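Local coordinates for protein membrane-anchored mycosin mycp1 (Mycobacterium thermoresistibile, PDB 4HVL) that probably cleaves proteins as a subtilisin-like serine endopeptidase and is an essential component of the type VII (ESX-1) secretion system, at residues Val79-Asp89 / Arg127-Phe138; Glu24-Pro32 / Asp97-Thr105. All blocks are in the same frame, centred on the assembly; numbering follows the deposited sequence.

Contact 1. Residues Val79-Asp89 / Arg127-Phe138; sequences VPAEPGGDFVD and RILSLRHTSAAF. With ZN (zinc ion), chain B.
Asp86 and Arg132 meet where strand 82-86, an edge strand of the parallel sheet in this subtilisin fold, pairs with strand 127-132. A beta bulge lies between Pro83 and Asp86. Before the bulge Glu82 N donates to Ile128 O and Ser130 N to Glu82 O; after it Arg132 N donates to Gly85 O and Phe87 N to Arg132 O. At the bulge Gly84 N bonds weakly to Ser130 O. The Arg132 chain bends at chi3 (70°), which lays its guanidinium along Asp86. In this side-on salt bridge Arg132 NE is 3.1 Å from Asp86 OD1 and NH2 2.9 Å from OD2. NH2 uses the syn lone pair; NE comes from the syn side, out of the carboxylate plane. Asp86 OD1 also takes Val88 N and Asp89 N, an Asx motif. Water 2 links Arg132 NH2 to Asp89 OD2; Asp89 OD1 is hydrogen-bonded to Ala91 N. Arg127 NH2 reaches Glu82 OE1 at 2.8 Å from above the carboxylate plane. Water 1 joins Glu82 OE2, Pro80 O and Ile128 N. His133 ND1 and Thr134 OG1 bind zinc with Glu181; His133 NE2 is hydrogen-bonded to Ser158 O. Val88 CG1 lies over the Phe138 ring, 3.7 Å from its centroid.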
# COMPACT_ATOMS: atom_id res chain seq x y z
N VAL A 79 10.03 -2.68 -15.07
CA VAL A 79 8.91 -3.00 -14.16
C VAL A 79 8.12 -4.13 -14.83
O VAL A 79 7.08 -3.89 -15.43
CB VAL A 79 7.99 -1.77 -13.93
CG1 VAL A 79 7.04 -2.01 -12.76
CG2 VAL A 79 8.83 -0.52 -13.67
N PRO A 80 8.68 -5.36 -14.83
CA PRO A 80 8.15 -6.46 -15.64
C PRO A 80 6.95 -7.15 -15.00
O PRO A 80 6.98 -8.35 -14.72
CB PRO A 80 9.34 -7.42 -15.76
CG PRO A 80 10.08 -7.21 -14.49
CD PRO A 80 9.97 -5.74 -14.21
N ALA A 81 5.89 -6.39 -14.78
CA ALA A 81 4.71 -6.90 -14.10
C ALA A 81 3.95 -7.95 -14.90
O ALA A 81 3.99 -7.95 -16.12
CB ALA A 81 3.78 -5.75 -13.74
N GLU A 82 3.24 -8.81 -14.17
CA GLU A 82 2.43 -9.87 -14.76
C GLU A 82 0.96 -9.65 -14.38
O GLU A 82 0.68 -9.03 -13.34
CB GLU A 82 2.94 -11.23 -14.30
CG GLU A 82 4.33 -11.55 -14.82
CD GLU A 82 4.97 -12.76 -14.14
OE1 GLU A 82 4.46 -13.88 -14.35
OE2 GLU A 82 5.96 -12.61 -13.39
N PRO A 83 0.03 -10.09 -15.26
CA PRO A 83 -1.39 -9.87 -15.00
C PRO A 83 -1.85 -10.49 -13.67
O PRO A 83 -1.61 -11.67 -13.42
CB PRO A 83 -2.10 -10.55 -16.20
CG PRO A 83 -1.03 -11.05 -17.13
CD PRO A 83 0.32 -10.70 -16.57
N GLY A 84 -2.47 -9.70 -12.82
CA GLY A 84 -3.05 -10.21 -11.58
C GLY A 84 -4.56 -10.04 -11.51
O GLY A 84 -5.18 -10.43 -10.53
N GLY A 85 -5.15 -9.46 -12.55
CA GLY A 85 -6.59 -9.21 -12.57
C GLY A 85 -7.00 -7.74 -12.42
O GLY A 85 -6.23 -6.89 -11.94
N ASP A 86 -8.23 -7.48 -12.86
CA ASP A 86 -8.81 -6.14 -12.88
C ASP A 86 -10.13 -6.16 -12.12
O ASP A 86 -11.01 -6.98 -12.40
CB ASP A 86 -9.05 -5.75 -14.33
CG ASP A 86 -9.06 -4.26 -14.55
OD1 ASP A 86 -9.52 -3.49 -13.69
OD2 ASP A 86 -8.64 -3.83 -15.64
N PHE A 87 -10.25 -5.25 -11.17
CA PHE A 87 -11.45 -5.08 -10.36
C PHE A 87 -12.12 -3.73 -10.63
O PHE A 87 -13.00 -3.33 -9.90
CB PHE A 87 -11.09 -5.28 -8.89
CG PHE A 87 -10.57 -6.67 -8.59
CD1 PHE A 87 -9.33 -7.06 -9.02
CD2 PHE A 87 -11.36 -7.58 -7.94
CE1 PHE A 87 -8.87 -8.34 -8.80
CE2 PHE A 87 -10.90 -8.87 -7.70
CZ PHE A 87 -9.65 -9.24 -8.12
N VAL A 88 -11.69 -3.06 -11.70
CA VAL A 88 -12.29 -1.80 -12.18
C VAL A 88 -12.96 -2.03 -13.52
O VAL A 88 -14.18 -1.83 -13.69
CB VAL A 88 -11.18 -0.72 -12.30
CG1 VAL A 88 -11.70 0.56 -12.95
CG2 VAL A 88 -10.62 -0.45 -10.92
N ASP A 89 -12.16 -2.47 -14.49
CA ASP A 89 -12.69 -2.84 -15.79
C ASP A 89 -12.94 -4.35 -15.81
O ASP A 89 -12.04 -5.18 -15.65
CB ASP A 89 -11.74 -2.43 -16.90
CG ASP A 89 -12.40 -2.45 -18.27
OD1 ASP A 89 -13.13 -3.42 -18.58
OD2 ASP A 89 -12.19 -1.48 -19.04
N ARG A 127 9.33 -11.01 -8.54
CA ARG A 127 8.24 -10.92 -9.51
C ARG A 127 7.18 -9.95 -8.99
O ARG A 127 7.04 -9.77 -7.78
CB ARG A 127 7.60 -12.27 -9.77
CG ARG A 127 8.42 -13.16 -10.69
CD ARG A 127 7.90 -14.60 -10.71
NE ARG A 127 6.70 -14.77 -11.54
CZ ARG A 127 5.49 -15.16 -11.10
NH1 ARG A 127 5.25 -15.41 -9.81
NH2 ARG A 127 4.49 -15.29 -11.97
N ILE A 128 6.43 -9.35 -9.91
CA ILE A 128 5.35 -8.40 -9.61
C ILE A 128 4.07 -8.89 -10.28
O ILE A 128 4.04 -9.06 -11.51
CB ILE A 128 5.67 -7.03 -10.22
CG1 ILE A 128 6.94 -6.44 -9.62
CG2 ILE A 128 4.50 -6.06 -10.09
CD1 ILE A 128 7.75 -5.67 -10.65
N LEU A 129 3.02 -9.11 -9.50
CA LEU A 129 1.67 -9.35 -10.03
C LEU A 129 0.85 -8.09 -9.83
O LEU A 129 0.83 -7.55 -8.71
CB LEU A 129 1.02 -10.52 -9.31
CG LEU A 129 1.86 -11.79 -9.31
CD1 LEU A 129 1.14 -12.89 -8.56
CD2 LEU A 129 2.19 -12.23 -10.74
N SER A 130 0.22 -7.59 -10.89
CA SER A 130 -0.57 -6.35 -10.84
C SER A 130 -2.08 -6.60 -10.81
O SER A 130 -2.65 -7.17 -11.74
CB SER A 130 -0.23 -5.43 -12.02
OG SER A 130 -1.02 -4.23 -12.01
N LEU A 131 -2.72 -6.16 -9.74
CA LEU A 131 -4.18 -6.20 -9.61
C LEU A 131 -4.67 -4.77 -9.59
O LEU A 131 -4.24 -3.98 -8.73
CB LEU A 131 -4.59 -6.87 -8.31
CG LEU A 131 -4.27 -8.35 -8.12
CD1 LEU A 131 -2.83 -8.56 -7.63
CD2 LEU A 131 -5.24 -8.96 -7.12
N ARG A 132 -5.53 -4.41 -10.54
CA ARG A 132 -6.11 -3.09 -10.54
C ARG A 132 -7.40 -3.13 -9.71
O ARG A 132 -8.36 -3.82 -10.05
CB ARG A 132 -6.37 -2.55 -11.95
CG ARG A 132 -7.14 -1.23 -11.90
CD ARG A 132 -7.02 -0.40 -13.15
NE ARG A 132 -7.73 -1.00 -14.27
CZ ARG A 132 -7.94 -0.41 -15.43
NH1 ARG A 132 -7.49 0.82 -15.64
NH2 ARG A 132 -8.58 -1.05 -16.40
N HIS A 133 -7.40 -2.37 -8.63
CA HIS A 133 -8.57 -2.21 -7.78
C HIS A 133 -9.17 -0.79 -7.84
O HIS A 133 -10.38 -0.65 -7.59
CB HIS A 133 -8.24 -2.59 -6.33
CG HIS A 133 -9.37 -2.34 -5.39
ND1 HIS A 133 -9.46 -1.19 -4.64
CD2 HIS A 133 -10.52 -3.02 -5.19
CE1 HIS A 133 -10.60 -1.19 -3.97
NE2 HIS A 133 -11.26 -2.30 -4.28
N THR A 134 -8.38 0.23 -8.17
CA THR A 134 -8.85 1.62 -8.22
C THR A 134 -8.44 2.32 -9.49
O THR A 134 -7.37 2.03 -10.02
CB THR A 134 -8.28 2.45 -7.02
OG1 THR A 134 -8.97 2.07 -5.84
CG2 THR A 134 -8.50 3.94 -7.18
N SER A 135 -9.29 3.24 -9.97
CA SER A 135 -8.89 4.25 -10.97
C SER A 135 -9.77 5.49 -10.92
O SER A 135 -11.00 5.38 -11.05
CB SER A 135 -8.93 3.72 -12.40
OG SER A 135 -8.69 4.80 -13.33
N ALA A 136 -9.12 6.65 -10.82
CA ALA A 136 -9.80 7.93 -10.94
C ALA A 136 -10.34 8.21 -12.36
O ALA A 136 -11.07 9.16 -12.56
CB ALA A 136 -8.87 9.05 -10.49
N ALA A 137 -9.95 7.41 -13.35
CA ALA A 137 -10.40 7.61 -14.73
C ALA A 137 -11.77 6.97 -15.04
O ALA A 137 -12.36 7.24 -16.09
CB ALA A 137 -9.36 7.05 -15.70
N PHE A 138 -12.25 6.13 -14.12
CA PHE A 138 -13.52 5.42 -14.29
C PHE A 138 -14.56 5.92 -13.32
O PHE A 138 -14.22 6.36 -12.22
CB PHE A 138 -13.32 3.93 -14.02
CG PHE A 138 -12.61 3.20 -15.11
CD1 PHE A 138 -11.27 3.47 -15.38
CD2 PHE A 138 -13.25 2.22 -15.83
CE1 PHE A 138 -10.60 2.78 -16.38
CE2 PHE A 138 -12.59 1.52 -16.82
CZ PHE A 138 -11.27 1.80 -17.10
ZN ZN B . -8.28 0.59 -4.47
O HOH W 1 7.36 -10.09 -12.65
O HOH W 2 -9.44 -0.56 -19.19

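Contact 2. Residues Glu24-Pro32 / Asp97-Thr105; sequences EQRRVCAAP and DCDAHGTLT. With ZN (zinc ion), chain G.
The disulfide between Cys29 and Cys98 ties the N-terminal segment to the loop that leads into helix 102-110, whose N-cap is His101. This histidine is the predicted charge-relay histidine of the subtilisin fold. From Cys98 CB, which lies 3.1 Å from Cys29 SG, the side chain runs on to SG. The torsion about CA-CB (chi1 -157°) carries SG to the side opposite the backbone N. There Cys98 SG bonds to Cys29 SG at 2.1 Å, and the bridge is twisted close to a right angle (chi3 -91°). Cys98 SG also meets Gln25 NE2 at 3.3 Å. That amide nitrogen donates to Arg27 O, which holds the extended Gln25 chain beside the sulfur. One backbone bond backs up the bridge: Ala30 N donates to Cys98 O from above the carbonyl plane. Further along, Ala100 CB packs on the ring of Pro32. The loop is stiffened from within by Asp97. Its OD2 accepts from His101 N, Thr103 N and Thr103 OG1, while OD1 takes Asp99 N in an Asx turn. His101 leaves the backbone on the side away from 24-32, and His101 ND1 is hydrogen-bonded to Asp70 OD1. His101 NE2 binds a zinc ion at 2.1 Å, together with Ser312 and water 3. Where the helix begins, Leu104 CD1 touches Pro32 CG at 4.0 Å.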
# COMPACT_ATOMS: atom_id res chain seq x y z
N GLU A 24 -17.14 2.54 -16.02
CA GLU A 24 -16.85 3.03 -17.36
C GLU A 24 -15.78 4.10 -17.34
O GLU A 24 -15.82 5.03 -16.51
CB GLU A 24 -18.12 3.57 -18.02
CG GLU A 24 -17.89 4.20 -19.39
CD GLU A 24 -19.18 4.59 -20.11
OE1 GLU A 24 -20.26 4.56 -19.48
OE2 GLU A 24 -19.10 4.96 -21.30
N GLN A 25 -14.82 3.98 -18.26
CA GLN A 25 -13.76 4.98 -18.36
C GLN A 25 -14.33 6.28 -18.93
O GLN A 25 -14.82 6.30 -20.05
CB GLN A 25 -12.62 4.49 -19.24
CG GLN A 25 -11.46 5.45 -19.28
CD GLN A 25 -10.26 4.90 -20.03
OE1 GLN A 25 -10.27 3.77 -20.48
NE2 GLN A 25 -9.23 5.71 -20.15
N ARG A 26 -14.25 7.35 -18.15
CA ARG A 26 -14.70 8.67 -18.58
C ARG A 26 -13.55 9.62 -18.93
O ARG A 26 -13.78 10.65 -19.55
CB ARG A 26 -15.55 9.30 -17.48
CG ARG A 26 -16.76 8.48 -17.05
CD ARG A 26 -17.96 8.63 -17.98
NE ARG A 26 -19.21 8.58 -17.21
CZ ARG A 26 -20.02 7.51 -17.09
NH1 ARG A 26 -19.76 6.36 -17.69
NH2 ARG A 26 -21.12 7.62 -16.36
N ARG A 27 -12.32 9.30 -18.54
CA ARG A 27 -11.19 10.16 -18.82
C ARG A 27 -10.04 9.44 -19.52
O ARG A 27 -9.80 8.25 -19.27
CB ARG A 27 -10.63 10.73 -17.52
CG ARG A 27 -11.59 11.55 -16.70
CD ARG A 27 -10.84 12.09 -15.50
NE ARG A 27 -11.72 12.64 -14.47
CZ ARG A 27 -11.34 12.92 -13.22
NH1 ARG A 27 -10.08 12.72 -12.82
NH2 ARG A 27 -12.23 13.41 -12.35
N VAL A 28 -9.31 10.19 -20.34
CA VAL A 28 -8.07 9.72 -20.95
C VAL A 28 -7.01 9.49 -19.86
O VAL A 28 -6.99 10.17 -18.84
CB VAL A 28 -7.55 10.70 -22.03
CG1 VAL A 28 -6.20 10.26 -22.59
CG2 VAL A 28 -8.56 10.83 -23.15
N CYS A 29 -6.16 8.50 -20.08
CA CYS A 29 -5.23 8.08 -19.04
C CYS A 29 -4.14 9.11 -18.82
O CYS A 29 -3.65 9.74 -19.76
CB CYS A 29 -4.61 6.74 -19.43
SG CYS A 29 -5.87 5.42 -19.54
N ALA A 30 -3.76 9.28 -17.57
CA ALA A 30 -2.62 10.11 -17.20
C ALA A 30 -1.32 9.36 -17.43
O ALA A 30 -1.31 8.13 -17.60
CB ALA A 30 -2.72 10.51 -15.73
N ALA A 31 -0.22 10.11 -17.47
CA ALA A 31 1.13 9.55 -17.48
C ALA A 31 1.99 10.37 -16.52
O ALA A 31 1.75 11.55 -16.34
CB ALA A 31 1.71 9.60 -18.87
N PRO A 32 2.96 9.72 -15.87
CA PRO A 32 3.84 10.46 -14.98
C PRO A 32 4.82 11.28 -15.78
O PRO A 32 5.00 11.05 -16.99
CB PRO A 32 4.57 9.35 -14.24
CG PRO A 32 4.67 8.27 -15.24
CD PRO A 32 3.34 8.30 -15.95
N ASP A 97 -2.40 0.78 -16.55
CA ASP A 97 -2.40 1.83 -15.54
C ASP A 97 -2.90 3.09 -16.23
O ASP A 97 -2.23 3.59 -17.12
CB ASP A 97 -0.98 2.06 -15.00
CG ASP A 97 -0.95 3.07 -13.89
OD1 ASP A 97 -2.06 3.52 -13.45
OD2 ASP A 97 0.18 3.35 -13.41
N CYS A 98 -4.05 3.59 -15.80
CA CYS A 98 -4.62 4.81 -16.35
C CYS A 98 -4.37 6.01 -15.41
O CYS A 98 -4.73 7.13 -15.73
CB CYS A 98 -6.13 4.59 -16.58
SG CYS A 98 -6.94 5.66 -17.80
N ASP A 99 -3.69 5.78 -14.28
CA ASP A 99 -3.60 6.78 -13.22
C ASP A 99 -2.17 7.22 -12.91
O ASP A 99 -1.96 7.95 -11.97
CB ASP A 99 -4.21 6.22 -11.93
CG ASP A 99 -5.70 5.97 -12.05
OD1 ASP A 99 -6.12 5.19 -12.92
OD2 ASP A 99 -6.44 6.57 -11.28
N ALA A 100 -1.18 6.71 -13.63
CA ALA A 100 0.20 7.04 -13.32
C ALA A 100 0.47 6.84 -11.85
O ALA A 100 1.00 7.71 -11.19
CB ALA A 100 0.51 8.47 -13.74
N HIS A 101 0.09 5.68 -11.33
CA HIS A 101 0.21 5.42 -9.92
C HIS A 101 0.76 4.01 -9.69
O HIS A 101 1.89 3.85 -9.22
CB HIS A 101 -1.14 5.69 -9.22
CG HIS A 101 -1.06 5.68 -7.73
ND1 HIS A 101 -1.14 4.52 -7.00
CD2 HIS A 101 -0.85 6.68 -6.83
CE1 HIS A 101 -1.02 4.80 -5.71
NE2 HIS A 101 -0.83 6.10 -5.58
N GLY A 102 -0.02 2.99 -10.04
CA GLY A 102 0.37 1.61 -9.80
C GLY A 102 1.69 1.22 -10.43
O GLY A 102 2.47 0.45 -9.85
N THR A 103 1.96 1.76 -11.60
CA THR A 103 3.24 1.51 -12.26
C THR A 103 4.37 1.99 -11.36
O THR A 103 5.39 1.33 -11.20
CB THR A 103 3.29 2.25 -13.62
OG1 THR A 103 2.20 1.79 -14.44
CG2 THR A 103 4.61 1.96 -14.31
N LEU A 104 4.16 3.15 -10.75
CA LEU A 104 5.20 3.78 -9.89
C LEU A 104 5.36 3.00 -8.60
O LEU A 104 6.46 2.74 -8.18
CB LEU A 104 4.88 5.25 -9.63
CG LEU A 104 5.15 6.23 -10.78
CD1 LEU A 104 4.28 5.97 -12.01
CD2 LEU A 104 4.96 7.66 -10.33
N THR A 105 4.25 2.63 -7.96
CA THR A 105 4.29 1.75 -6.79
C THR A 105 5.12 0.48 -7.04
O THR A 105 6.06 0.17 -6.30
CB THR A 105 2.88 1.33 -6.39
OG1 THR A 105 2.10 2.51 -6.23
CG2 THR A 105 2.87 0.55 -5.08
ZN ZN G . -0.87 6.99 -3.64
O HOH W 3 -2.23 8.62 -3.95

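The chain enters contact 2 first, at 24-32. It then runs through strand 65-70 to 79-89, the first half of contact 1. Segment 97-105 follows and closes the long loop of contact 2 at the disulfide. Helix 102-110 then leads on to 127-138, which closes contact 1. The segments alternate, so the two contacts cross and neither nests in the other. Contact 1 joins edge strand 82-86 to its neighbour 127-132; contact 2 fastens segment 24-32 to the start of helix 102-110, which lies between those strands in the chain. They also touch directly. Asp99 probably takes hydrogen bonds from Ser135 OG and Ala136 N, and Phe138 packs on the backbone of Glu24 and Gln25.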